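Local structure of serpin B4 (Homo sapiens, 4ZK0) at residues Thr217-Ala222 against Glu233-Gly238; Lys21-Asn26 against Val289-Asp294; Asn105-Glu110 against Leu174-Ala179. The protein probably traps target proteases as other serpins do, offering a reactive-centre loop that is cleaved and then inserted as a strand into the main beta sheet. One frame throughout, in Å; residues are numbered along the deposited sequence.

Contact 1. Residues Thr217-Ala222 against Glu233-Gly238. With ZN (zinc ion), chain C.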
loop_
_atom_site.group_PDB
_atom_site.type_symbol
_atom_site.label_atom_id
_atom_site.label_comp_id
_atom_site.label_asym_id
_atom_site.label_seq_id
_atom_site.Cartn_x
_atom_site.Cartn_y
_atom_site.Cartn_z
ATOM N N THR A 217 -25.273 -6.267 -12.179
ATOM C CA THR A 217 -25.761 -4.959 -11.781
ATOM C C THR A 217 -24.967 -3.982 -12.580
ATOM O O THR A 217 -24.020 -4.376 -13.256
ATOM C CB THR A 217 -25.602 -4.692 -10.265
ATOM O OG1 THR A 217 -24.211 -4.610 -9.905
ATOM C CG2 THR A 217 -26.283 -5.781 -9.440
ATOM N N SER A 218 -25.308 -2.702 -12.520
ATOM C CA SER A 218 -24.520 -1.731 -13.266
ATOM C C SER A 218 -23.397 -1.082 -12.458
ATOM O O SER A 218 -23.508 -0.821 -11.260
ATOM C CB SER A 218 -25.432 -0.662 -13.842
ATOM O OG SER A 218 -26.463 -0.496 -12.918
ATOM N N PHE A 219 -22.339 -0.760 -13.178
ATOM C CA PHE A 219 -21.102 -0.292 -12.618
ATOM C C PHE A 219 -20.515 0.582 -13.696
ATOM O O PHE A 219 -20.816 0.364 -14.861
ATOM C CB PHE A 219 -20.102 -1.452 -12.435
ATOM C CG PHE A 219 -20.480 -2.463 -11.409
ATOM C CD1 PHE A 219 -20.318 -2.201 -10.049
ATOM C CD2 PHE A 219 -20.941 -3.712 -11.790
ATOM C CE1 PHE A 219 -20.629 -3.177 -9.088
ATOM C CE2 PHE A 219 -21.252 -4.689 -10.851
ATOM C CZ PHE A 219 -21.111 -4.417 -9.497
ATOM N N HIS A 220 -19.662 1.523 -13.312
ATOM C CA HIS A 220 -18.795 2.169 -14.251
ATOM C C HIS A 220 -17.784 1.136 -14.845
ATOM O O HIS A 220 -17.053 0.434 -14.083
ATOM C CB HIS A 220 -18.033 3.321 -13.582
ATOM C CG HIS A 220 -18.919 4.380 -13.011
ATOM N ND1 HIS A 220 -18.693 4.960 -11.779
ATOM C CD2 HIS A 220 -20.054 4.941 -13.487
ATOM C CE1 HIS A 220 -19.645 5.842 -11.530
ATOM N NE2 HIS A 220 -20.481 5.849 -12.548
ATOM N N PHE A 221 -17.718 1.134 -16.173
ATOM C CA PHE A 221 -17.076 0.125 -17.007
ATOM C C PHE A 221 -16.418 0.803 -18.209
ATOM O O PHE A 221 -16.995 1.726 -18.761
ATOM C CB PHE A 221 -18.123 -0.874 -17.520
ATOM C CG PHE A 221 -17.593 -1.842 -18.551
ATOM C CD1 PHE A 221 -17.038 -3.044 -18.179
ATOM C CD2 PHE A 221 -17.686 -1.568 -19.899
ATOM C CE1 PHE A 221 -16.580 -3.943 -19.109
ATOM C CE2 PHE A 221 -17.220 -2.457 -20.843
ATOM C CZ PHE A 221 -16.646 -3.643 -20.448
ATOM N N ALA A 222 -15.211 0.391 -18.597
ATOM C CA ALA A 222 -14.674 0.704 -19.950
ATOM C C ALA A 222 -13.949 -0.455 -20.560
ATOM O O ALA A 222 -13.246 -1.221 -19.826
ATOM C CB ALA A 222 -13.719 1.883 -19.900
ATOM N N GLU A 233 -15.177 -0.363 -11.972
ATOM C CA GLU A 233 -15.155 0.226 -10.662
ATOM C C GLU A 233 -16.243 -0.395 -9.810
ATOM O O GLU A 233 -17.412 -0.351 -10.169
ATOM C CB GLU A 233 -15.308 1.744 -10.718
ATOM C CG GLU A 233 -15.557 2.325 -9.343
ATOM C CD GLU A 233 -15.943 3.792 -9.287
ATOM O OE1 GLU A 233 -16.066 4.506 -10.296
ATOM O OE2 GLU A 233 -16.053 4.260 -8.162
ATOM N N ILE A 234 -15.841 -0.953 -8.649
ATOM C CA ILE A 234 -16.755 -1.614 -7.720
ATOM C C ILE A 234 -16.806 -0.770 -6.443
ATOM O O ILE A 234 -15.890 -0.836 -5.624
ATOM C CB ILE A 234 -16.251 -3.027 -7.358
ATOM C CG1 ILE A 234 -15.812 -3.747 -8.632
ATOM C CG2 ILE A 234 -17.307 -3.761 -6.553
ATOM C CD1 ILE A 234 -15.355 -5.194 -8.478
ATOM N N PRO A 235 -17.833 0.052 -6.276
ATOM C CA PRO A 235 -17.827 0.967 -5.128
ATOM C C PRO A 235 -18.122 0.324 -3.754
ATOM O O PRO A 235 -18.844 -0.683 -3.677
ATOM C CB PRO A 235 -18.941 1.986 -5.486
ATOM C CG PRO A 235 -19.418 1.617 -6.838
ATOM C CD PRO A 235 -19.081 0.187 -7.061
ATOM N N TYR A 236 -17.497 0.844 -2.698
ATOM C CA TYR A 236 -17.925 0.540 -1.323
ATOM C C TYR A 236 -19.135 1.422 -0.976
ATOM O O TYR A 236 -19.409 2.484 -1.618
ATOM C CB TYR A 236 -16.770 0.693 -0.332
ATOM C CG TYR A 236 -15.692 -0.326 -0.663
ATOM C CD1 TYR A 236 -15.806 -1.626 -0.253
ATOM C CD2 TYR A 236 -14.597 0.011 -1.445
ATOM C CE1 TYR A 236 -14.845 -2.574 -0.589
ATOM C CE2 TYR A 236 -13.625 -0.918 -1.778
ATOM C CZ TYR A 236 -13.772 -2.216 -1.356
ATOM O OH TYR A 236 -12.847 -3.169 -1.734
ATOM N N LYS A 237 -19.899 0.962 -0.002
ATOM C CA LYS A 237 -21.061 1.687 0.427
ATOM C C LYS A 237 -20.666 3.086 0.876
ATOM O O LYS A 237 -19.798 3.245 1.709
ATOM C CB LYS A 237 -21.768 0.951 1.540
ATOM C CG LYS A 237 -23.176 1.511 1.801
ATOM C CD LYS A 237 -23.910 0.665 2.839
ATOM C CE LYS A 237 -25.201 1.348 3.303
ATOM N NZ LYS A 237 -25.926 0.374 4.179
ATOM N N GLY A 238 -21.294 4.092 0.275
ATOM C CA GLY A 238 -21.082 5.497 0.631
ATOM C C GLY A 238 -20.289 6.078 -0.511
ATOM O O GLY A 238 -20.280 7.280 -0.733
HETATM ZN ZN ZN C . -22.514 6.210 -11.988
HETATM O O HOH W 1 -19.198 1.549 -10.486
#
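His220 and Glu233 lead the contact across a beta hairpin of the serpin fold, where strand 206-224 turns back into strand 229-235. Their side chains run alongside each other in the same direction. The imidazole gives its ND1 hydrogen to Glu233 OE1 at 3.1 Å, nearly straight at 166°. The oxygen lies close to the ring plane, yet the ring comes at the carboxylate from well above that group's own plane, 56° out of it. Glu233 gets there on an extended chain, with CG anti to the backbone N (chi1 169°), and its other oxygen, OE2, is held by Ser242 OG.

With ND1 occupied, the ring presents NE2 to a zinc ion 2.1 Å away, which Glu277 also binds. Glu233 is thus a second-shell residue that steadies the rotation of a metal ligand.

The backbones meet through one direct bond, Glu233 N to His220 O at 2.9 Å. The strands are splayed beside it, and a water fills in, accepting from His220 N and donating to Glu233 O at 2.6 Å.

Buried Phe219 packs against Ile234 and Pro235. Its CE1 lies 4.2 Å from Ile234 CG2, while Pro235 CD meets the ring edge at Phe219 CD1, 4.0 Å away.

Contact 2. Residues Lys21-Asn26 against Val289-Asp294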
loop_
_atom_site.group_PDB
_atom_site.type_symbol
_atom_site.label_atom_id
_atom_site.label_comp_id
_atom_site.label_asym_id
_atom_site.label_seq_id
_atom_site.Cartn_x
_atom_site.Cartn_y
_atom_site.Cartn_z
ATOM N N LYS A 21 9.856 -8.625 -10.513
ATOM C CA LYS A 21 11.048 -9.449 -10.652
ATOM C C LYS A 21 11.181 -10.539 -9.613
ATOM O O LYS A 21 11.853 -11.538 -9.853
ATOM C CB LYS A 21 12.298 -8.585 -10.608
ATOM C CG LYS A 21 12.336 -7.618 -11.768
ATOM C CD LYS A 21 13.585 -6.815 -11.717
ATOM C CE LYS A 21 13.390 -5.535 -12.450
ATOM N NZ LYS A 21 14.583 -4.709 -12.160
ATOM N N SER A 22 10.620 -10.339 -8.438
ATOM C CA SER A 22 10.804 -11.303 -7.363
ATOM C C SER A 22 9.506 -11.816 -6.837
ATOM O O SER A 22 9.488 -12.527 -5.846
ATOM C CB SER A 22 11.570 -10.665 -6.203
ATOM O OG SER A 22 10.791 -9.688 -5.548
ATOM N N LYS A 23 8.411 -11.437 -7.474
ATOM C CA LYS A 23 7.119 -11.932 -7.075
ATOM C C LYS A 23 6.521 -12.542 -8.303
ATOM O O LYS A 23 6.211 -11.854 -9.308
ATOM C CB LYS A 23 6.262 -10.816 -6.490
ATOM C CG LYS A 23 7.000 -10.047 -5.400
ATOM C CD LYS A 23 7.191 -10.863 -4.127
ATOM C CE LYS A 23 5.951 -10.810 -3.212
ATOM N NZ LYS A 23 6.322 -10.814 -1.756
ATOM N N GLU A 24 6.382 -13.860 -8.189
ATOM C CA GLU A 24 6.045 -14.745 -9.297
ATOM C C GLU A 24 4.545 -14.786 -9.421
ATOM O O GLU A 24 4.007 -14.792 -10.543
ATOM C CB GLU A 24 6.653 -16.160 -9.111
ATOM C CG GLU A 24 6.742 -16.679 -7.674
ATOM C CD GLU A 24 7.963 -16.167 -6.883
ATOM O OE1 GLU A 24 8.489 -16.930 -6.039
ATOM O OE2 GLU A 24 8.403 -15.007 -7.076
ATOM N N ASN A 25 3.861 -14.768 -8.271
ATOM C CA ASN A 25 2.424 -14.883 -8.284
ATOM C C ASN A 25 1.715 -13.624 -7.782
ATOM O O ASN A 25 1.765 -12.623 -8.447
ATOM C CB ASN A 25 2.062 -16.164 -7.577
ATOM C CG ASN A 25 2.523 -17.381 -8.382
ATOM O OD1 ASN A 25 1.882 -17.773 -9.342
ATOM N ND2 ASN A 25 3.680 -17.915 -8.040
ATOM N N ASN A 26 1.074 -13.674 -6.636
ATOM C CA ASN A 26 0.307 -12.555 -6.159
ATOM C C ASN A 26 1.261 -11.479 -5.629
ATOM O O ASN A 26 2.362 -11.803 -5.126
ATOM C CB ASN A 26 -0.648 -12.994 -5.084
ATOM C CG ASN A 26 -1.623 -14.041 -5.564
ATOM O OD1 ASN A 26 -1.984 -14.107 -6.743
ATOM N ND2 ASN A 26 -2.140 -14.790 -4.632
ATOM N N VAL A 289 -5.075 -12.308 -0.243
ATOM C CA VAL A 289 -3.655 -12.198 -0.552
ATOM C C VAL A 289 -2.922 -11.690 0.676
ATOM O O VAL A 289 -3.395 -10.749 1.321
ATOM C CB VAL A 289 -3.400 -11.234 -1.723
ATOM C CG1 VAL A 289 -1.911 -11.148 -2.026
ATOM C CG2 VAL A 289 -4.158 -11.667 -2.989
ATOM N N GLU A 290 -1.804 -12.346 1.011
ATOM C CA GLU A 290 -0.915 -11.946 2.086
ATOM C C GLU A 290 0.529 -12.012 1.531
ATOM O O GLU A 290 0.948 -13.038 0.998
ATOM C CB GLU A 290 -1.025 -12.881 3.260
ATOM C CG GLU A 290 -2.452 -13.172 3.622
ATOM C CD GLU A 290 -2.594 -13.986 4.911
ATOM O OE1 GLU A 290 -2.867 -15.205 4.833
ATOM O OE2 GLU A 290 -2.429 -13.397 5.983
ATOM N N GLU A 291 1.236 -10.897 1.570
ATOM C CA GLU A 291 2.546 -10.814 0.983
ATOM C C GLU A 291 3.430 -9.941 1.877
ATOM O O GLU A 291 2.953 -9.016 2.497
ATOM C CB GLU A 291 2.464 -10.230 -0.402
ATOM C CG GLU A 291 1.669 -11.045 -1.415
ATOM C CD GLU A 291 2.262 -12.427 -1.716
ATOM O OE1 GLU A 291 3.474 -12.584 -1.576
ATOM O OE2 GLU A 291 1.478 -13.316 -2.101
ATOM N N SER A 292 4.701 -10.314 1.968
ATOM C CA SER A 292 5.684 -9.691 2.821
ATOM C C SER A 292 6.790 -9.231 1.929
ATOM O O SER A 292 7.051 -9.858 0.956
ATOM C CB SER A 292 6.256 -10.732 3.795
ATOM O OG SER A 292 5.337 -10.879 4.868
ATOM N N TYR A 293 7.416 -8.112 2.239
ATOM C CA TYR A 293 8.468 -7.569 1.424
ATOM C C TYR A 293 9.576 -7.047 2.304
ATOM O O TYR A 293 9.327 -6.353 3.306
ATOM C CB TYR A 293 7.923 -6.405 0.598
ATOM C CG TYR A 293 6.728 -6.772 -0.235
ATOM C CD1 TYR A 293 5.464 -6.740 0.292
ATOM C CD2 TYR A 293 6.871 -7.116 -1.565
ATOM C CE1 TYR A 293 4.375 -7.076 -0.474
ATOM C CE2 TYR A 293 5.771 -7.475 -2.325
ATOM C CZ TYR A 293 4.516 -7.473 -1.758
ATOM O OH TYR A 293 3.434 -7.830 -2.553
ATOM N N ASP A 294 10.807 -7.345 1.915
ATOM C CA ASP A 294 11.963 -6.704 2.484
ATOM C C ASP A 294 12.381 -5.717 1.456
ATOM O O ASP A 294 12.732 -6.099 0.350
ATOM C CB ASP A 294 13.062 -7.687 2.699
ATOM C CG ASP A 294 14.261 -7.055 3.370
ATOM O OD1 ASP A 294 14.618 -5.898 3.019
ATOM O OD2 ASP A 294 14.787 -7.709 4.288
HETATM O O HOH W 2 -0.868 -14.356 -1.473
HETATM O O HOH W 3 1.629 -15.141 -4.365
#
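Lys23 reaches over to Glu291 and Tyr293, tying the turn after the N-terminal helix 4-22 of this serpin to strand 276-294, beside the neighbouring strand 325-336. Two charge-based contacts converge on its ammonium group. One is a salt bridge to Glu291, long at 3.4 Å from NZ to OE1 and only weak as a hydrogen bond. The other is a cation-pi contact: NZ sits over one face of the Tyr293 ring, 3.8 Å from the centroid and 28° off the normal, displaced toward the rim at CE2. The lysine bends to do this, folding at chi2 (-70°) and again at chi3 (-84°), which also lays Lys23 CE 3.5 Å from Tyr293 CE2. The ring is fixed from its far end, where Tyr293 OH is hydrogen-bonded to Phe28 N.

Water carries the second polar group of interactions. Glu291 OE2 faces the carbonyl of Asn26, acceptor to acceptor, so no direct bond can form between them; instead the oxygen takes hydrogens from two waters, at 2.6 and 2.9 Å. The farther water also accepts from Asn26 N at 2.8 Å. The nearer one has weak bonds from Asn26 ND2 and Glu290 N. One carboxylate therefore serves both ends of the turn, OE1 for Lys23 and OE2 for the water-linked Asn26.

Asn26 has its firmer amide bonds with the C-terminal tail, OD1 to Ser388 N and ND2 to Ser389 O. Van der Waals contact makes up a third kind: the Asn26 side chain crosses Val289 at a slant, and each valine methyl meets a different part of it, with CG1 3.8 Å from Asn26 CB and CG2 4.1 Å from Asn26 ND2.

Contact 3. Residues Asn105-Glu110 against Leu174-Ala179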
loop_
_atom_site.group_PDB
_atom_site.type_symbol
_atom_site.label_atom_id
_atom_site.label_comp_id
_atom_site.label_asym_id
_atom_site.label_seq_id
_atom_site.Cartn_x
_atom_site.Cartn_y
_atom_site.Cartn_z
ATOM N N ASN A 105 0.652 6.471 12.380
ATOM C CA ASN A 105 2.060 6.470 12.304
ATOM C C ASN A 105 2.534 6.491 13.725
ATOM O O ASN A 105 2.000 7.208 14.567
ATOM C CB ASN A 105 2.610 7.723 11.598
ATOM C CG ASN A 105 2.282 7.788 10.100
ATOM O OD1 ASN A 105 1.639 8.755 9.602
ATOM N ND2 ASN A 105 2.716 6.797 9.382
ATOM N N LYS A 106 3.641 5.826 13.960
ATOM C CA LYS A 106 4.244 5.792 15.281
ATOM C C LYS A 106 5.808 5.767 15.188
ATOM O O LYS A 106 6.409 5.220 14.249
ATOM C CB LYS A 106 3.701 4.551 16.000
ATOM C CG LYS A 106 4.117 4.457 17.440
ATOM C CD LYS A 106 3.015 3.944 18.319
ATOM C CE LYS A 106 3.501 4.046 19.730
ATOM N NZ LYS A 106 2.464 3.488 20.613
ATOM N N LEU A 107 6.454 6.412 16.128
ATOM C CA LEU A 107 7.910 6.290 16.288
ATOM C C LEU A 107 8.173 5.528 17.589
ATOM O O LEU A 107 7.644 5.940 18.622
ATOM C CB LEU A 107 8.582 7.663 16.439
ATOM C CG LEU A 107 10.011 7.665 16.952
ATOM C CD1 LEU A 107 10.928 6.827 16.100
ATOM C CD2 LEU A 107 10.442 9.098 16.924
ATOM N N PHE A 108 8.899 4.416 17.512
ATOM C CA PHE A 108 9.380 3.721 18.657
ATOM C C PHE A 108 10.879 4.063 18.772
ATOM O O PHE A 108 11.670 3.701 17.917
ATOM C CB PHE A 108 9.164 2.194 18.493
ATOM C CG PHE A 108 7.703 1.761 18.491
ATOM C CD1 PHE A 108 7.056 1.467 19.658
ATOM C CD2 PHE A 108 6.992 1.617 17.302
ATOM C CE1 PHE A 108 5.706 1.036 19.667
ATOM C CE2 PHE A 108 5.656 1.217 17.295
ATOM C CZ PHE A 108 5.014 0.928 18.490
ATOM N N GLY A 109 11.265 4.837 19.778
ATOM C CA GLY A 109 12.705 5.074 20.016
ATOM C C GLY A 109 13.272 4.403 21.260
ATOM O O GLY A 109 12.566 4.222 22.271
ATOM N N GLU A 110 14.540 4.041 21.169
ATOM C CA GLU A 110 15.368 3.624 22.326
ATOM C C GLU A 110 15.221 4.602 23.455
ATOM O O GLU A 110 15.397 5.820 23.238
ATOM C CB GLU A 110 16.837 3.536 21.904
ATOM C CG GLU A 110 17.866 3.564 23.046
ATOM C CD GLU A 110 17.537 2.671 24.236
ATOM O OE1 GLU A 110 17.013 1.570 24.028
ATOM O OE2 GLU A 110 17.816 3.069 25.391
ATOM N N LEU A 174 15.879 3.229 16.509
ATOM C CA LEU A 174 14.570 3.704 16.136
ATOM C C LEU A 174 13.819 2.789 15.179
ATOM O O LEU A 174 14.419 2.132 14.341
ATOM C CB LEU A 174 14.675 5.106 15.570
ATOM C CG LEU A 174 14.780 5.457 14.108
ATOM C CD1 LEU A 174 13.533 5.144 13.326
ATOM C CD2 LEU A 174 15.042 6.961 14.028
ATOM N N VAL A 175 12.496 2.769 15.332
ATOM C CA VAL A 175 11.643 2.041 14.408
ATOM C C VAL A 175 10.474 2.942 14.115
ATOM O O VAL A 175 9.710 3.269 15.011
ATOM C CB VAL A 175 11.173 0.689 14.982
ATOM C CG1 VAL A 175 10.150 0.045 14.056
ATOM C CG2 VAL A 175 12.345 -0.250 15.189
ATOM N N LEU A 176 10.402 3.441 12.897
ATOM C CA LEU A 176 9.256 4.219 12.479
ATOM C C LEU A 176 8.272 3.279 11.816
ATOM O O LEU A 176 8.684 2.489 10.953
ATOM C CB LEU A 176 9.663 5.248 11.436
ATOM C CG LEU A 176 10.442 6.447 11.955
ATOM C CD1 LEU A 176 11.081 7.166 10.758
ATOM C CD2 LEU A 176 9.552 7.393 12.718
ATOM N N VAL A 177 6.991 3.380 12.168
ATOM C CA VAL A 177 5.980 2.456 11.619
ATOM C C VAL A 177 4.768 3.206 11.056
ATOM O O VAL A 177 4.272 4.170 11.643
ATOM C CB VAL A 177 5.512 1.462 12.716
ATOM C CG1 VAL A 177 4.656 0.353 12.159
ATOM C CG2 VAL A 177 6.711 0.865 13.411
ATOM N N ASN A 178 4.282 2.734 9.929
ATOM C CA ASN A 178 2.961 3.112 9.431
ATOM C C ASN A 178 2.129 1.868 9.376
ATOM O O ASN A 178 2.582 0.810 8.912
ATOM C CB ASN A 178 3.019 3.715 8.044
ATOM C CG ASN A 178 1.660 4.037 7.545
ATOM O OD1 ASN A 178 1.110 5.146 7.802
ATOM N ND2 ASN A 178 1.068 3.095 6.871
ATOM N N ALA A 179 0.918 1.988 9.870
ATOM C CA ALA A 179 -0.111 0.957 9.687
ATOM C C ALA A 179 -1.294 1.596 8.993
ATOM O O ALA A 179 -1.628 2.704 9.340
ATOM C CB ALA A 179 -0.508 0.446 11.049
#
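The Phe108 ring receives Val177 at its edge, CG2 lying 4.0 Å from CD2 of the ring, and Val175 O also lies in the ring plane at that edge. Over one face comes Lys106 CG, two residues back on the same strand. Lys106 itself runs on to a salt bridge with Glu132 and a cation-pi contact with Trp150. This side of the sheet is covered by helix 140-154, through Ile147, Trp150 and Val151.

The Asn105 and Asn178 amides on the other side are turned 49° against each other, with Asn105 ND2 2.8 Å from Asn178 OD1. Ser36 OG is hydrogen-bonded to that ND2 and weakly to the same OD1. Beside them Leu107, its CG anti to the backbone N (chi1 165°), brings CD1 to 3.7 Å from Leu176 CD2, beneath helices 31-42 and 117-127.

Four backbone hydrogen bonds join Lys106 with Val177 and Phe108 with Val175, each pair bonded in both directions, the shortest running from Val177 N to Lys106 O at 2.8 Å. This is regular antiparallel pairing in the main sheet of the serpin fold, and the asparagines and Ser36 probably belong to its shutter region.

In the fold
Contacts 2 and 3 stand at two places across the main serpin sheet, their centres 24 Å apart. From strand 276-294 of contact 2 the strand order runs through 325-336 and 340-351 to 174-185 and 99-110 of contact 3. Strand 340-351, paired between 325-336 and 174-185, is consistent with an inserted reactive-centre loop, as in cleaved serpins. Contact 1 lies off to one end, 37 Å from contact 3 and 28 Å from contact 2 between centres; its strand 206-224 pairs with 276-294. Along the chain contact 3 closes before contact 1 opens, and both fall inside the long loop closed by contact 2, which brings the N-terminal helix's end to a late strand.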